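PDB 3FZE: protein STE5 from Saccharomyces cerevisiae, which scaffolds the yeast mating pathway and, through its minimal scaffold domain, cocatalyses phosphorylation of the MAP kinase Fus3 by the kinase Ste7. Local coordinates for residues T29-E34 with V116-M121. Numbering follows the deposited sequence.
Sequences TKLKEE and VSNSNM
At the carboxyl-terminal edge of the parallel strands in this vWA-like domain, K30, in the loop that follows strand 19-26, reaches across to N118 and N120, just beyond the end of strand 111-117. Three bonds hold the lysine tip. NZ donates to the backbone O of N118 at 3.2 Å, lying in the plane of that carbonyl with a C=O...N angle of 150°, and to the side-chain OD1 of N120 at 2.9 Å, where it sits 35° out of the amide plane. A water bridges the first pair, accepting from K30 NZ at 3.0 Å and donating to N118 O, which therefore takes two donors. A lysine suits this place because its chain, extended beyond CG, reaches from one loop to the other while its ammonium group can serve several acceptors at once. The methylenes take part too: CD of K30 passes 3.2 Å from N118 O.

In an alpha/beta/alpha fold of this kind, neighbouring parallel strands each run into a loop at the same edge of the sheet, and here the two loops are tied together side by side. N118 is the buried piece between them. Its CG stands between its own backbone N and carbonyl carbon (chi1 73°), which brings ND2 to 3.8 Å from both CB of K30 and CD2 of L31, in plain van der Waals contact, while OD1 accepts from the backbone N of D27 and ties the amide to the start of the other loop. L31 crosses N118 at about a right angle, and both side chains also rest on W170 of helix 170-180. Where the strand gives way to the loop, S117 forms an ST turn, its OG accepting from the backbone N of S119 at 3.2 Å.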
loop_
_atom_site.group_PDB
_atom_site.type_symbol
_atom_site.label_atom_id
_atom_site.label_comp_id
_atom_site.label_asym_id
_atom_site.label_seq_id
_atom_site.Cartn_x
_atom_site.Cartn_y
_atom_site.Cartn_z
ATOM N N THR A 29 -16.888 1.029 2.388
ATOM C CA THR A 29 -18.237 0.659 1.963
ATOM C C THR A 29 -18.221 -0.418 0.877
ATOM O O THR A 29 -19.216 -1.112 0.666
ATOM C CB THR A 29 -19.038 1.883 1.465
ATOM O OG1 THR A 29 -18.528 2.316 0.197
ATOM C CG2 THR A 29 -18.960 3.030 2.468
ATOM N N LYS A 30 -17.087 -0.561 0.195
ATOM C CA LYS A 30 -16.971 -1.556 -0.865
ATOM C C LYS A 30 -16.635 -2.938 -0.314
ATOM O O LYS A 30 -16.724 -3.935 -1.031
ATOM C CB LYS A 30 -15.928 -1.134 -1.900
ATOM C CG LYS A 30 -16.286 0.131 -2.653
ATOM C CD LYS A 30 -15.297 0.413 -3.769
ATOM C CE LYS A 30 -15.775 1.562 -4.645
ATOM N NZ LYS A 30 -15.081 1.562 -5.965
ATOM N N LEU A 31 -16.248 -2.994 0.958
ATOM C CA LEU A 31 -15.883 -4.258 1.591
ATOM C C LEU A 31 -17.121 -5.081 1.953
ATOM O O LEU A 31 -17.907 -4.697 2.819
ATOM C CB LEU A 31 -15.015 -4.006 2.826
ATOM C CG LEU A 31 -13.769 -3.166 2.530
ATOM C CD1 LEU A 31 -12.947 -2.920 3.791
ATOM C CD2 LEU A 31 -12.929 -3.816 1.436
ATOM N N LYS A 32 -17.282 -6.213 1.274
ATOM C CA LYS A 32 -18.469 -7.054 1.412
ATOM C C LYS A 32 -18.338 -8.091 2.522
ATOM O O LYS A 32 -19.293 -8.803 2.832
ATOM C CB LYS A 32 -18.784 -7.753 0.086
ATOM N N GLU A 33 -17.149 -8.186 3.107
ATOM C CA GLU A 33 -16.915 -9.100 4.225
ATOM C C GLU A 33 -15.683 -8.681 5.025
ATOM O O GLU A 33 -15.039 -7.688 4.697
ATOM C CB GLU A 33 -16.813 -10.560 3.753
ATOM C CG GLU A 33 -15.609 -10.890 2.885
ATOM C CD GLU A 33 -15.763 -10.427 1.446
ATOM O OE1 GLU A 33 -16.871 -9.999 1.065
ATOM O OE2 GLU A 33 -14.771 -10.501 0.692
ATOM N N GLU A 34 -15.364 -9.438 6.071
ATOM C CA GLU A 34 -14.353 -9.028 7.043
ATOM C C GLU A 34 -12.940 -9.424 6.639
ATOM O O GLU A 34 -11.962 -8.982 7.248
ATOM C CB GLU A 34 -14.670 -9.622 8.417
ATOM C CG GLU A 34 -16.137 -9.546 8.810
ATOM C CD GLU A 34 -16.639 -8.121 8.952
ATOM O OE1 GLU A 34 -15.871 -7.177 8.672
ATOM O OE2 GLU A 34 -17.811 -7.946 9.346
ATOM N N VAL A 116 -1.837 0.824 -3.160
ATOM C CA VAL A 116 -2.986 -0.005 -3.472
ATOM C C VAL A 116 -4.260 0.719 -3.041
ATOM O O VAL A 116 -4.328 1.268 -1.936
ATOM C CB VAL A 116 -2.912 -1.370 -2.756
ATOM C CG1 VAL A 116 -3.993 -2.305 -3.283
ATOM C CG2 VAL A 116 -1.518 -2.005 -2.926
ATOM N N SER A 117 -5.268 0.721 -3.905
ATOM C CA SER A 117 -6.517 1.432 -3.615
ATOM C C SER A 117 -7.710 0.664 -4.181
ATOM O O SER A 117 -7.612 0.057 -5.248
ATOM C CB SER A 117 -6.466 2.843 -4.210
ATOM O OG SER A 117 -7.698 3.539 -4.038
ATOM N N ASN A 118 -8.831 0.687 -3.472
ATOM C CA ASN A 118 -10.060 0.122 -4.019
ATOM C C ASN A 118 -11.119 1.193 -4.262
ATOM O O ASN A 118 -12.268 0.871 -4.557
ATOM C CB ASN A 118 -10.628 -0.961 -3.097
ATOM C CG ASN A 118 -11.247 -0.385 -1.844
ATOM O OD1 ASN A 118 -10.918 0.733 -1.445
ATOM N ND2 ASN A 118 -12.148 -1.139 -1.214
ATOM N N SER A 119 -10.732 2.459 -4.136
ATOM C CA SER A 119 -11.699 3.558 -4.237
ATOM C C SER A 119 -11.935 4.003 -5.676
ATOM O O SER A 119 -11.201 3.626 -6.580
ATOM C CB SER A 119 -11.267 4.752 -3.370
ATOM O OG SER A 119 -10.046 5.315 -3.821
ATOM N N ASN A 120 -12.969 4.810 -5.881
ATOM C CA ASN A 120 -13.344 5.229 -7.224
ATOM C C ASN A 120 -12.221 5.918 -7.994
ATOM O O ASN A 120 -11.439 6.686 -7.428
ATOM C CB ASN A 120 -14.580 6.118 -7.172
ATOM C CG ASN A 120 -15.814 5.371 -6.704
ATOM O OD1 ASN A 120 -15.928 4.157 -6.886
ATOM N ND2 ASN A 120 -16.743 6.094 -6.095
ATOM N N MET A 121 -12.148 5.637 -9.292
ATOM C CA MET A 121 -11.089 6.187 -10.130
ATOM C C MET A 121 -11.346 7.643 -10.495
ATOM O O MET A 121 -11.533 7.979 -11.662
ATOM C CB MET A 121 -10.896 5.333 -11.386
ATOM C CG MET A 121 -10.459 3.902 -11.079
ATOM S SD MET A 121 -8.850 3.836 -10.277
ATOM C CE MET A 121 -7.800 4.350 -11.632
HETATM O O HOH W 1 -13.745 -1.137 -6.115
#